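Local coordinates for protein UL37 (Suid herpesvirus 1, PDB 4K70) that probably helps to control viral trafficking as an inner tegument protein of the herpesvirus particle, the chain here being its N-terminal half, at residues R48-A53 and T104-E109; A65-E70 and R449-A454; A76-R81 and L171-F176. All coordinates share one frame; numbering follows the deposited sequence.

Contact 1. Residues R48-A53 and T104-E109. With NA (sodium ion), chain L.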
ATOM      1  N   ARG A  48      16.394  20.907  25.682  1.00 29.17           N
ATOM      2  CA  ARG A  48      16.127  22.339  25.783  1.00 27.91           C
ATOM      3  C   ARG A  48      14.634  22.623  25.702  1.00 31.09           C
ATOM      4  O   ARG A  48      14.107  23.427  26.467  1.00 33.76           O
ATOM      5  CB  ARG A  48      16.834  23.108  24.653  1.00 32.92           C
ATOM      6  CG  ARG A  48      18.359  23.015  24.646  1.00 37.55           C
ATOM      7  CD  ARG A  48      18.929  23.383  23.256  1.00 44.83           C
ATOM      8  NE  ARG A  48      18.607  24.760  22.875  1.00 49.38           N
ATOM      9  CZ  ARG A  48      18.765  25.268  21.652  1.00 55.61           C
ATOM     10  NH1 ARG A  48      19.238  24.515  20.663  1.00 50.36           N
ATOM     11  NH2 ARG A  48      18.443  26.534  21.415  1.00 53.00           N
ATOM     12  N   ALA A  49      13.948  21.992  24.752  1.00 27.75           N
ATOM     13  CA  ALA A  49      12.512  22.203  24.629  1.00 29.06           C
ATOM     14  C   ALA A  49      11.793  21.762  25.907  1.00 27.41           C
ATOM     15  O   ALA A  49      10.962  22.488  26.440  1.00 28.53           O
ATOM     16  CB  ALA A  49      11.945  21.481  23.408  1.00 27.53           C
ATOM     17  N   LEU A  50      12.125  20.579  26.408  1.00 28.85           N
ATOM     18  CA  LEU A  50      11.469  20.079  27.607  1.00 27.94           C
ATOM     19  C   LEU A  50      11.760  20.980  28.810  1.00 32.48           C
ATOM     20  O   LEU A  50      10.864  21.296  29.593  1.00 31.61           O
ATOM     21  CB  LEU A  50      11.917  18.650  27.916  1.00 26.74           C
ATOM     22  CG  LEU A  50      11.238  18.131  29.178  1.00 30.17           C
ATOM     23  CD1 LEU A  50       9.754  17.835  28.890  1.00 25.78           C
ATOM     24  CD2 LEU A  50      11.970  16.919  29.732  1.00 36.59           C
ATOM     25  N   ARG A  51      13.020  21.380  28.948  1.00 28.23           N
ATOM     26  CA  ARG A  51      13.443  22.256  30.037  1.00 33.51           C
ATOM     27  C   ARG A  51      12.725  23.598  29.998  1.00 32.24           C
ATOM     28  O   ARG A  51      12.305  24.109  31.027  1.00 37.14           O
ATOM     29  CB  ARG A  51      14.957  22.465  29.992  1.00 33.93           C
ATOM     30  CG  ARG A  51      15.729  21.371  30.669  1.00 37.76           C
ATOM     31  CD  ARG A  51      15.704  21.570  32.168  1.00 42.84           C
ATOM     32  NE  ARG A  51      16.196  20.404  32.892  1.00 42.85           N
ATOM     33  CZ  ARG A  51      16.151  20.294  34.213  1.00 43.06           C
ATOM     34  NH1 ARG A  51      15.639  21.285  34.931  1.00 47.00           N
ATOM     35  NH2 ARG A  51      16.612  19.202  34.817  1.00 43.87           N
ATOM     36  N   LEU A  52      12.577  24.157  28.805  1.00 31.71           N
ATOM     37  CA  LEU A  52      11.888  25.431  28.628  1.00 35.63           C
ATOM     38  C   LEU A  52      10.387  25.337  28.911  1.00 37.47           C
ATOM     39  O   LEU A  52       9.764  26.285  29.408  1.00 35.86           O
ATOM     40  CB  LEU A  52      12.113  25.950  27.203  1.00 34.82           C
ATOM     41  CG  LEU A  52      13.507  26.493  26.901  1.00 36.24           C
ATOM     42  CD1 LEU A  52      13.694  26.608  25.404  1.00 37.60           C
ATOM     43  CD2 LEU A  52      13.681  27.845  27.561  1.00 40.97           C
ATOM     44  N   ALA A  53       9.794  24.198  28.577  1.00 33.83           N
ATOM     45  CA  ALA A  53       8.384  24.007  28.872  1.00 34.69           C
ATOM     46  C   ALA A  53       8.197  23.827  30.376  1.00 33.59           C
ATOM     47  O   ALA A  53       7.309  24.430  30.976  1.00 34.34           O
ATOM     48  CB  ALA A  53       7.826  22.825  28.100  1.00 29.90           C
ATOM     49  N   THR A 104      12.646  13.017  33.159  1.00 30.99           N
ATOM     50  CA  THR A 104      11.990  12.728  34.429  1.00 33.68           C
ATOM     51  C   THR A 104      12.381  13.764  35.488  1.00 35.46           C
ATOM     52  O   THR A 104      11.519  14.294  36.192  1.00 36.15           O
ATOM     53  CB  THR A 104      12.380  11.331  34.938  1.00 38.14           C
ATOM     54  OG1 THR A 104      11.957  10.346  33.986  1.00 37.38           O
ATOM     55  CG2 THR A 104      11.734  11.043  36.315  1.00 37.95           C
ATOM     56  N   ALA A 105      13.677  14.057  35.580  1.00 33.39           N
ATOM     57  CA  ALA A 105      14.181  14.994  36.581  1.00 34.37           C
ATOM     58  C   ALA A 105      13.547  16.372  36.400  1.00 36.36           C
ATOM     59  O   ALA A 105      13.149  17.013  37.374  1.00 35.82           O
ATOM     60  CB  ALA A 105      15.711  15.076  36.526  1.00 30.38           C
ATOM     61  N   ALA A 106      13.405  16.807  35.154  1.00 33.06           N
ATOM     62  CA  ALA A 106      12.838  18.128  34.888  1.00 34.58           C
ATOM     63  C   ALA A 106      11.346  18.192  35.182  1.00 35.25           C
ATOM     64  O   ALA A 106      10.858  19.157  35.780  1.00 36.22           O
ATOM     65  CB  ALA A 106      13.119  18.562  33.457  1.00 32.59           C
ATOM     66  N   LEU A 107      10.614  17.174  34.743  1.00 34.37           N
ATOM     67  CA  LEU A 107       9.184  17.116  34.996  1.00 33.89           C
ATOM     68  C   LEU A 107       8.891  16.980  36.494  1.00 32.26           C
ATOM     69  O   LEU A 107       7.982  17.621  37.013  1.00 37.46           O
ATOM     70  CB  LEU A 107       8.540  15.965  34.208  1.00 34.09           C
ATOM     71  CG  LEU A 107       8.430  16.190  32.694  1.00 31.36           C
ATOM     72  CD1 LEU A 107       8.125  14.881  31.958  1.00 28.43           C
ATOM     73  CD2 LEU A 107       7.384  17.249  32.368  1.00 29.94           C
ATOM     74  N   THR A 108       9.671  16.152  37.180  1.00 30.76           N
ATOM     75  CA  THR A 108       9.475  15.908  38.610  1.00 37.31           C
ATOM     76  C   THR A 108       9.714  17.180  39.421  1.00 37.68           C
ATOM     77  O   THR A 108       8.883  17.578  40.243  1.00 36.09           O
ATOM     78  CB  THR A 108      10.408  14.793  39.129  1.00 33.57           C
ATOM     79  OG1 THR A 108      10.119  13.571  38.443  1.00 36.69           O
ATOM     80  CG2 THR A 108      10.198  14.569  40.633  1.00 44.19           C
ATOM     81  N   GLU A 109      10.852  17.810  39.165  1.00 34.24           N
ATOM     82  CA  GLU A 109      11.247  19.052  39.815  1.00 40.04           C
ATOM     83  C   GLU A 109      10.229  20.165  39.566  1.00 40.02           C
ATOM     84  O   GLU A 109       9.974  20.991  40.440  1.00 40.99           O
ATOM     85  CB  GLU A 109      12.641  19.458  39.326  1.00 41.05           C
ATOM     86  CG  GLU A 109      13.030  20.886  39.624  1.00 46.91           C
ATOM     87  CD  GLU A 109      14.367  21.261  39.012  1.00 48.12           C
ATOM     88  OE1 GLU A 109      14.465  21.306  37.763  1.00 46.34           O
ATOM     89  OE2 GLU A 109      15.316  21.513  39.783  1.00 48.84           O
TER
HETATM   90 NA    NA L1012      15.850  20.958  42.012  1.00 53.03          NA
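R51 reaches across from helix 39-60 to lay its guanidinium over A106 and offer one edge to E109 on helix 101-109. The two helices run side by side in the same direction, and over these short segments their axes are 9.6 Å apart and almost parallel. The CB of R51 points away from helix 101-109; CG lies beside the backbone N, and the bend at chi2 (-79°) brings the guanidinium round to A106. The methyl CB of A106 then sits beneath the middle of the flat group, 3.6 Å from R51 CZ, a small apolar cushion under a polar plate. E109 comes in from another side. Its CG is anti to the backbone N and its chain runs on extended, which carries the carboxylate to the rim of the guanidinium, with the two planes turned 81° apart. The salt bridge runs from R51 NH1 to E109 OE1 over 3.1 Å with an N-H...O angle of 150°; the donor meets this oxygen nearly head-on to its C-O bond. The other oxygen, OE2, binds a sodium ion at 2.4 Å. Deeper in, L50 forms the apolar half of the interface: its CD2 touches A106 CB at 4.2 Å, and its CD1 meets L107 CD2 at the same distance. Beyond the two segments, R51 NH2 has its strongest partner in D102, in a further salt bridge. The guanidinium is therefore held by two acids through different nitrogens, which probably limits its rotation over A106, while the E109 carboxylate is divided between arginine and metal, two positive neighbours that would probably favour its ionised form.

Contact 2. Residues A65-E70 and R449-A454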
ATOM      1  N   ALA A  65       1.177  25.606  29.771  1.00 34.46           N
ATOM      2  CA  ALA A  65       2.527  25.150  30.092  1.00 39.63           C
ATOM      3  C   ALA A  65       2.540  23.730  30.643  1.00 38.47           C
ATOM      4  O   ALA A  65       3.451  22.952  30.356  1.00 35.72           O
ATOM      5  CB  ALA A  65       3.196  26.099  31.088  1.00 40.53           C
ATOM      6  N   ALA A  66       1.532  23.403  31.447  1.00 36.68           N
ATOM      7  CA  ALA A  66       1.441  22.084  32.051  1.00 37.32           C
ATOM      8  C   ALA A  66       1.249  21.047  30.952  1.00 35.13           C
ATOM      9  O   ALA A  66       1.960  20.038  30.898  1.00 35.49           O
ATOM     10  CB  ALA A  66       0.282  22.036  33.030  1.00 37.33           C
ATOM     11  N   VAL A  67       0.276  21.314  30.087  1.00 33.26           N
ATOM     12  CA  VAL A  67      -0.054  20.446  28.957  1.00 37.09           C
ATOM     13  C   VAL A  67       1.130  20.265  28.012  1.00 34.06           C
ATOM     14  O   VAL A  67       1.471  19.136  27.625  1.00 31.87           O
ATOM     15  CB  VAL A  67      -1.254  21.006  28.165  1.00 38.43           C
ATOM     16  CG1 VAL A  67      -1.426  20.271  26.832  1.00 37.99           C
ATOM     17  CG2 VAL A  67      -2.524  20.915  29.001  1.00 40.63           C
ATOM     18  N   LEU A  68       1.757  21.378  27.651  1.00 35.24           N
ATOM     19  CA  LEU A  68       2.931  21.333  26.790  1.00 35.49           C
ATOM     20  C   LEU A  68       3.989  20.403  27.377  1.00 34.50           C
ATOM     21  O   LEU A  68       4.389  19.430  26.739  1.00 33.52           O
ATOM     22  CB  LEU A  68       3.508  22.735  26.581  1.00 39.93           C
ATOM     23  CG  LEU A  68       4.818  22.848  25.792  1.00 38.35           C
ATOM     24  CD1 LEU A  68       4.617  22.444  24.329  1.00 35.83           C
ATOM     25  CD2 LEU A  68       5.374  24.259  25.888  1.00 40.72           C
ATOM     26  N   ALA A  69       4.435  20.696  28.597  1.00 32.97           N
ATOM     27  CA  ALA A  69       5.523  19.942  29.212  1.00 28.52           C
ATOM     28  C   ALA A  69       5.201  18.465  29.350  1.00 33.47           C
ATOM     29  O   ALA A  69       6.027  17.606  29.027  1.00 29.65           O
ATOM     30  CB  ALA A  69       5.864  20.524  30.566  1.00 35.49           C
ATOM     31  N   GLU A  70       4.003  18.172  29.852  1.00 27.96           N
ATOM     32  CA  GLU A  70       3.589  16.792  30.078  1.00 31.38           C
ATOM     33  C   GLU A  70       3.346  15.987  28.783  1.00 28.91           C
ATOM     34  O   GLU A  70       3.545  14.762  28.764  1.00 28.57           O
ATOM     35  CB  GLU A  70       2.351  16.751  30.983  1.00 30.80           C
ATOM     36  CG  GLU A  70       2.675  16.982  32.464  1.00 34.88           C
ATOM     37  CD  GLU A  70       1.469  16.779  33.390  1.00 37.16           C
ATOM     38  OE1 GLU A  70       0.331  17.088  32.984  1.00 38.01           O
ATOM     39  OE2 GLU A  70       1.676  16.312  34.533  1.00 41.82           O
ATOM     40  N   ARG A 449      -8.227  14.334  27.579  1.00 34.71           N
ATOM     41  CA  ARG A 449      -8.179  13.848  28.955  1.00 36.53           C
ATOM     42  C   ARG A 449      -6.996  14.478  29.690  1.00 40.43           C
ATOM     43  O   ARG A 449      -7.084  14.809  30.872  1.00 34.11           O
ATOM     44  CB  ARG A 449      -8.074  12.320  29.008  1.00 38.38           C
ATOM     45  CG  ARG A 449      -9.358  11.568  28.590  1.00 36.84           C
ATOM     46  CD  ARG A 449      -9.292  10.106  29.019  1.00 32.74           C
ATOM     47  NE  ARG A 449      -8.273   9.344  28.290  1.00 34.05           N
ATOM     48  CZ  ARG A 449      -8.497   8.715  27.141  1.00 34.87           C
ATOM     49  NH1 ARG A 449      -9.699   8.761  26.582  1.00 35.62           N
ATOM     50  NH2 ARG A 449      -7.526   8.040  26.545  1.00 34.77           N
ATOM     51  N   GLU A 450      -5.882  14.648  28.987  1.00 37.52           N
ATOM     52  CA  GLU A 450      -4.716  15.274  29.600  1.00 35.41           C
ATOM     53  C   GLU A 450      -4.948  16.770  29.769  1.00 39.04           C
ATOM     54  O   GLU A 450      -4.519  17.365  30.764  1.00 37.79           O
ATOM     55  CB  GLU A 450      -3.446  14.998  28.789  1.00 35.03           C
ATOM     56  CG  GLU A 450      -3.108  13.525  28.687  1.00 33.49           C
ATOM     57  CD  GLU A 450      -3.013  12.846  30.046  1.00 40.13           C
ATOM     58  OE1 GLU A 450      -3.139  13.536  31.089  1.00 41.79           O
ATOM     59  OE2 GLU A 450      -2.802  11.613  30.072  1.00 39.02           O
ATOM     60  N   VAL A 451      -5.633  17.372  28.800  1.00 34.66           N
ATOM     61  CA  VAL A 451      -6.002  18.774  28.904  1.00 37.32           C
ATOM     62  C   VAL A 451      -6.944  18.980  30.092  1.00 42.90           C
ATOM     63  O   VAL A 451      -6.764  19.904  30.886  1.00 45.46           O
ATOM     64  CB  VAL A 451      -6.657  19.286  27.623  1.00 35.33           C
ATOM     65  CG1 VAL A 451      -7.178  20.697  27.824  1.00 41.98           C
ATOM     66  CG2 VAL A 451      -5.657  19.252  26.472  1.00 35.16           C
ATOM     67  N   ALA A 452      -7.934  18.101  30.223  1.00 40.09           N
ATOM     68  CA  ALA A 452      -8.880  18.182  31.332  1.00 43.07           C
ATOM     69  C   ALA A 452      -8.202  17.960  32.684  1.00 46.67           C
ATOM     70  O   ALA A 452      -8.622  18.531  33.688  1.00 52.84           O
ATOM     71  CB  ALA A 452     -10.022  17.204  31.138  1.00 45.27           C
ATOM     72  N   ALA A 453      -7.151  17.144  32.714  1.00 46.90           N
ATOM     73  CA  ALA A 453      -6.386  16.938  33.944  1.00 46.06           C
ATOM     74  C   ALA A 453      -5.625  18.200  34.342  1.00 47.05           C
ATOM     75  O   ALA A 453      -5.570  18.564  35.516  1.00 51.30           O
ATOM     76  CB  ALA A 453      -5.423  15.772  33.794  1.00 44.91           C
ATOM     77  N   ALA A 454      -5.030  18.861  33.359  1.00 45.81           N
ATOM     78  CA  ALA A 454      -4.295  20.097  33.610  1.00 46.76           C
ATOM     79  C   ALA A 454      -5.256  21.219  33.990  1.00 49.80           C
ATOM     80  O   ALA A 454      -4.917  22.101  34.781  1.00 47.91           O
ATOM     81  CB  ALA A 454      -3.480  20.485  32.387  1.00 42.23           C
TER
HETATM   82  O   HOH W   1      -1.527  17.483  30.534  1.00 38.91           O
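V67 projects from helix 63-78 as the principal bump of this contact, and its CG2 methyl enters a shallow hollow on helix 438-458. One wall of that hollow is the methyl of A454, 3.5 Å from V67 CG2; the backbone and side chain of V451 form another, with V451 CA 4.1 Å from the same V67 CG2. The side-chain torsion explains which branch goes in: CG1 lies anti to the backbone N (chi1 168°), leaving CG2 to face across. Beside it A66 adds a smaller bump, its CB meeting A454 CB at 4.1 Å, so one alanine methyl serves two neighbours. In this all-helical fold the contact joins an early helix to one near the end of the fragment, the segments crossing at 134° with axes 9.3 Å apart. V67 also leans on L469 and F31, of helices 464-481 and 20-32. Beside the apolar patch a water bridges the two segments, donating to E70 OE1 at 3.1 Å and to the backbone E450 O at 3.0 Å. Both of these acids form salt bridges with R113, which probably offsets their like charges, and E70 OE1 also pairs with R457.

Contact 3. Residues A76-R81 and L171-F176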
ATOM      1  N   ALA A  76       5.697  16.397  19.833  1.00 26.79           N
ATOM      2  CA  ALA A  76       6.923  16.450  19.031  1.00 31.68           C
ATOM      3  C   ALA A  76       6.952  15.339  17.985  1.00 31.39           C
ATOM      4  O   ALA A  76       7.429  15.529  16.872  1.00 34.06           O
ATOM      5  CB  ALA A  76       8.154  16.353  19.937  1.00 30.15           C
ATOM      6  N   LEU A  77       6.441  14.173  18.351  1.00 25.90           N
ATOM      7  CA  LEU A  77       6.434  13.033  17.444  1.00 27.42           C
ATOM      8  C   LEU A  77       5.367  13.167  16.364  1.00 27.12           C
ATOM      9  O   LEU A  77       5.481  12.562  15.295  1.00 27.53           O
ATOM     10  CB  LEU A  77       6.207  11.739  18.230  1.00 26.99           C
ATOM     11  CG  LEU A  77       7.382  10.879  18.693  1.00 32.05           C
ATOM     12  CD1 LEU A  77       8.688  11.647  18.696  1.00 33.36           C
ATOM     13  CD2 LEU A  77       7.086  10.299  20.073  1.00 27.10           C
ATOM     14  N   TRP A  78       4.342  13.969  16.635  1.00 25.56           N
ATOM     15  CA  TRP A  78       3.145  14.008  15.788  1.00 29.20           C
ATOM     16  C   TRP A  78       3.430  14.463  14.360  1.00 30.29           C
ATOM     17  O   TRP A  78       2.847  13.952  13.395  1.00 25.98           O
ATOM     18  CB  TRP A  78       2.109  14.952  16.391  1.00 25.81           C
ATOM     19  CG  TRP A  78       0.673  14.588  16.107  1.00 27.07           C
ATOM     20  CD1 TRP A  78       0.063  14.503  14.886  1.00 26.38           C
ATOM     21  CD2 TRP A  78      -0.342  14.291  17.083  1.00 29.52           C
ATOM     22  NE1 TRP A  78      -1.270  14.160  15.043  1.00 30.34           N
ATOM     23  CE2 TRP A  78      -1.540  14.032  16.382  1.00 31.14           C
ATOM     24  CE3 TRP A  78      -0.353  14.228  18.483  1.00 30.48           C
ATOM     25  CZ2 TRP A  78      -2.734  13.703  17.033  1.00 30.50           C
ATOM     26  CZ3 TRP A  78      -1.544  13.904  19.130  1.00 28.92           C
ATOM     27  CH2 TRP A  78      -2.716  13.650  18.403  1.00 27.63           C
ATOM     28  N   ARG A  79       4.298  15.456  14.219  1.00 30.32           N
ATOM     29  CA  ARG A  79       4.591  15.996  12.895  1.00 27.31           C
ATOM     30  C   ARG A  79       5.961  15.544  12.418  1.00 30.43           C
ATOM     31  O   ARG A  79       6.642  16.259  11.694  1.00 35.00           O
ATOM     32  CB  ARG A  79       4.480  17.522  12.891  1.00 36.74           C
ATOM     33  CG  ARG A  79       3.050  18.051  12.990  1.00 34.40           C
ATOM     34  CD  ARG A  79       3.007  19.483  13.536  1.00 43.03           C
ATOM     35  NE  ARG A  79       3.380  19.541  14.950  1.00 43.28           N
ATOM     36  CZ  ARG A  79       2.619  20.055  15.916  1.00 47.90           C
ATOM     37  NH1 ARG A  79       1.433  20.581  15.632  1.00 49.17           N
ATOM     38  NH2 ARG A  79       3.048  20.047  17.176  1.00 45.31           N
ATOM     39  N   LEU A  80       6.348  14.337  12.805  1.00 28.69           N
ATOM     40  CA  LEU A  80       7.686  13.832  12.523  1.00 28.14           C
ATOM     41  C   LEU A  80       7.854  13.357  11.068  1.00 31.37           C
ATOM     42  O   LEU A  80       7.024  12.621  10.542  1.00 30.08           O
ATOM     43  CB  LEU A  80       8.015  12.704  13.502  1.00 28.90           C
ATOM     44  CG  LEU A  80       9.472  12.282  13.639  1.00 33.19           C
ATOM     45  CD1 LEU A  80      10.281  13.440  14.191  1.00 29.74           C
ATOM     46  CD2 LEU A  80       9.576  11.058  14.534  1.00 30.59           C
ATOM     47  N   ARG A  81       8.927  13.793  10.417  1.00 29.99           N
ATOM     48  CA  ARG A  81       9.278  13.278   9.096  1.00 29.35           C
ATOM     49  C   ARG A  81      10.497  12.364   9.202  1.00 28.91           C
ATOM     50  O   ARG A  81      11.626  12.831   9.379  1.00 28.16           O
ATOM     51  CB  ARG A  81       9.555  14.407   8.098  1.00 32.58           C
ATOM     52  CG  ARG A  81       9.708  13.887   6.660  1.00 38.85           C
ATOM     53  CD  ARG A  81      10.516  14.802   5.763  1.00 41.31           C
ATOM     54  NE  ARG A  81       9.789  16.006   5.386  1.00 45.75           N
ATOM     55  CZ  ARG A  81       8.822  16.043   4.473  1.00 46.55           C
ATOM     56  NH1 ARG A  81       8.430  14.931   3.850  1.00 42.16           N
ATOM     57  NH2 ARG A  81       8.228  17.199   4.201  1.00 46.75           N
ATOM     58  N   LEU A 171      -1.158   6.853  18.239  1.00 21.53           N
ATOM     59  CA  LEU A 171      -0.076   7.109  17.272  1.00 22.53           C
ATOM     60  C   LEU A 171      -0.519   7.201  15.824  1.00 23.63           C
ATOM     61  O   LEU A 171       0.273   7.596  14.963  1.00 23.03           O
ATOM     62  CB  LEU A 171       0.993   6.014  17.326  1.00 20.83           C
ATOM     63  CG  LEU A 171       1.549   5.624  18.679  1.00 23.85           C
ATOM     64  CD1 LEU A 171       2.555   4.498  18.478  1.00 25.21           C
ATOM     65  CD2 LEU A 171       2.169   6.834  19.374  1.00 23.17           C
ATOM     66  N   TYR A 172      -1.765   6.829  15.553  1.00 20.39           N
ATOM     67  CA  TYR A 172      -2.240   6.619  14.186  1.00 21.53           C
ATOM     68  C   TYR A 172      -2.137   7.836  13.262  1.00 23.66           C
ATOM     69  O   TYR A 172      -1.648   7.727  12.143  1.00 20.26           O
ATOM     70  CB  TYR A 172      -3.683   6.103  14.205  1.00 20.42           C
ATOM     71  CG  TYR A 172      -4.242   5.820  12.839  1.00 18.69           C
ATOM     72  CD1 TYR A 172      -3.870   4.682  12.145  1.00 18.22           C
ATOM     73  CD2 TYR A 172      -5.137   6.691  12.243  1.00 20.77           C
ATOM     74  CE1 TYR A 172      -4.375   4.414  10.884  1.00 19.47           C
ATOM     75  CE2 TYR A 172      -5.641   6.445  10.978  1.00 22.25           C
ATOM     76  CZ  TYR A 172      -5.260   5.296  10.308  1.00 21.91           C
ATOM     77  OH  TYR A 172      -5.766   5.024   9.057  1.00 20.25           O
ATOM     78  N   ASP A 173      -2.607   8.991  13.718  1.00 20.57           N
ATOM     79  CA  ASP A 173      -2.559  10.184  12.892  1.00 23.04           C
ATOM     80  C   ASP A 173      -1.146  10.800  12.828  1.00 23.37           C
ATOM     81  O   ASP A 173      -0.953  11.810  12.171  1.00 25.85           O
ATOM     82  CB  ASP A 173      -3.546  11.230  13.410  1.00 25.82           C
ATOM     83  CG  ASP A 173      -3.692  12.428  12.470  1.00 28.54           C
ATOM     84  OD1 ASP A 173      -4.024  12.219  11.287  1.00 26.83           O
ATOM     85  OD2 ASP A 173      -3.469  13.579  12.914  1.00 29.09           O
ATOM     86  N   MET A 174      -0.166  10.225  13.517  1.00 23.19           N
ATOM     87  CA  MET A 174       1.169  10.844  13.517  1.00 22.62           C
ATOM     88  C   MET A 174       1.855  10.592  12.177  1.00 24.47           C
ATOM     89  O   MET A 174       1.747   9.505  11.612  1.00 23.48           O
ATOM     90  CB  MET A 174       2.034  10.343  14.668  1.00 21.10           C
ATOM     91  CG  MET A 174       1.411  10.575  16.060  1.00 22.50           C
ATOM     92  SD  MET A 174       2.616  10.288  17.343  1.00 22.92           S
ATOM     93  CE  MET A 174       1.701  10.849  18.794  1.00 22.80           C
ATOM     94  N   ASP A 175       2.565  11.595  11.670  1.00 30.36           N
ATOM     95  CA  ASP A 175       3.141  11.506  10.326  1.00 24.59           C
ATOM     96  C   ASP A 175       4.054  10.300  10.124  1.00 23.42           C
ATOM     97  O   ASP A 175       3.978   9.628   9.093  1.00 23.17           O
ATOM     98  CB  ASP A 175       3.862  12.804   9.946  1.00 31.30           C
ATOM     99  CG  ASP A 175       2.909  13.984   9.820  1.00 33.23           C
ATOM    100  OD1 ASP A 175       1.694  13.753   9.664  1.00 31.93           O
ATOM    101  OD2 ASP A 175       3.368  15.142   9.882  1.00 36.78           O
ATOM    102  N   PHE A 176       4.927  10.019  11.085  1.00 19.72           N
ATOM    103  CA  PHE A 176       5.836   8.887  10.910  1.00 20.69           C
ATOM    104  C   PHE A 176       5.099   7.543  10.773  1.00 22.89           C
ATOM    105  O   PHE A 176       5.571   6.626  10.095  1.00 20.33           O
ATOM    106  CB  PHE A 176       6.916   8.842  12.002  1.00 25.33           C
ATOM    107  CG  PHE A 176       6.407   8.426  13.350  1.00 25.21           C
ATOM    108  CD1 PHE A 176       5.908   9.367  14.243  1.00 21.89           C
ATOM    109  CD2 PHE A 176       6.459   7.099  13.741  1.00 26.04           C
ATOM    110  CE1 PHE A 176       5.451   8.986  15.494  1.00 26.12           C
ATOM    111  CE2 PHE A 176       5.995   6.708  14.995  1.00 29.31           C
ATOM    112  CZ  PHE A 176       5.492   7.656  15.873  1.00 25.67           C
TER
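W78 meets D173 and M174 where a type I beta turn, L171 to M174, leads into helix 175-188, with M174 at its N-cap position; across the contact, the chain leaves helix 63-78. The indole NE1 gives a nearly straight bond (172°) to D173 OD2 at 3.1 Å. This oxygen lies in the ring plane, while NE1 comes to it from the anti side and somewhat out of the carboxylate plane. M174 lies over one face of the indole: its CG stands 4.2 Å from the centroid of the five-membered ring, a CH-pi contact, and SD stands obliquely to the same ring, 5.3 Å from its centroid, a Met-aromatic contact. The backbones are tied as well, D175 N donating to W78 O at 2.9 Å. F176, its CG set between the backbone N and the carbonyl carbon (chi1 72°), turns its ring against L77 and L80, with CD1 4.0 Å from L80 CB.

Farther out, helix 464-481 probably helps to position the first shell: R476 makes salt bridges to both D173 and D175, R480 holds the other oxygen of D173, and W472 meets W78 edge-to-face. Nearby H82 and D179 are known calcium ligands, though no calcium is bound to them in this chain. At the F176 ring edge, L77 O lies in plane, 3.4 Å from CD1.

How the contacts relate
Helix 63-78 carries one side of contacts 2 and 3, and packs against contact 1, which uses the preceding helix, 39-60. Contacts 1 and 2 have centres 14 Å apart and touch, A53 and L50 packing against L68 and A69. Contact 3 stands about 19 Å from contact 2 and 21 Å from contact 1, centre to centre, touching neither. Along the chain the first partners come in the order 48-53, 65-70 and 76-81, followed by 104-109, 171-176 and 449-454. Contact 1 thus interleaves with the others, while contact 2 spans contact 3 and brings a helix from late in the fragment back onto one from its early part.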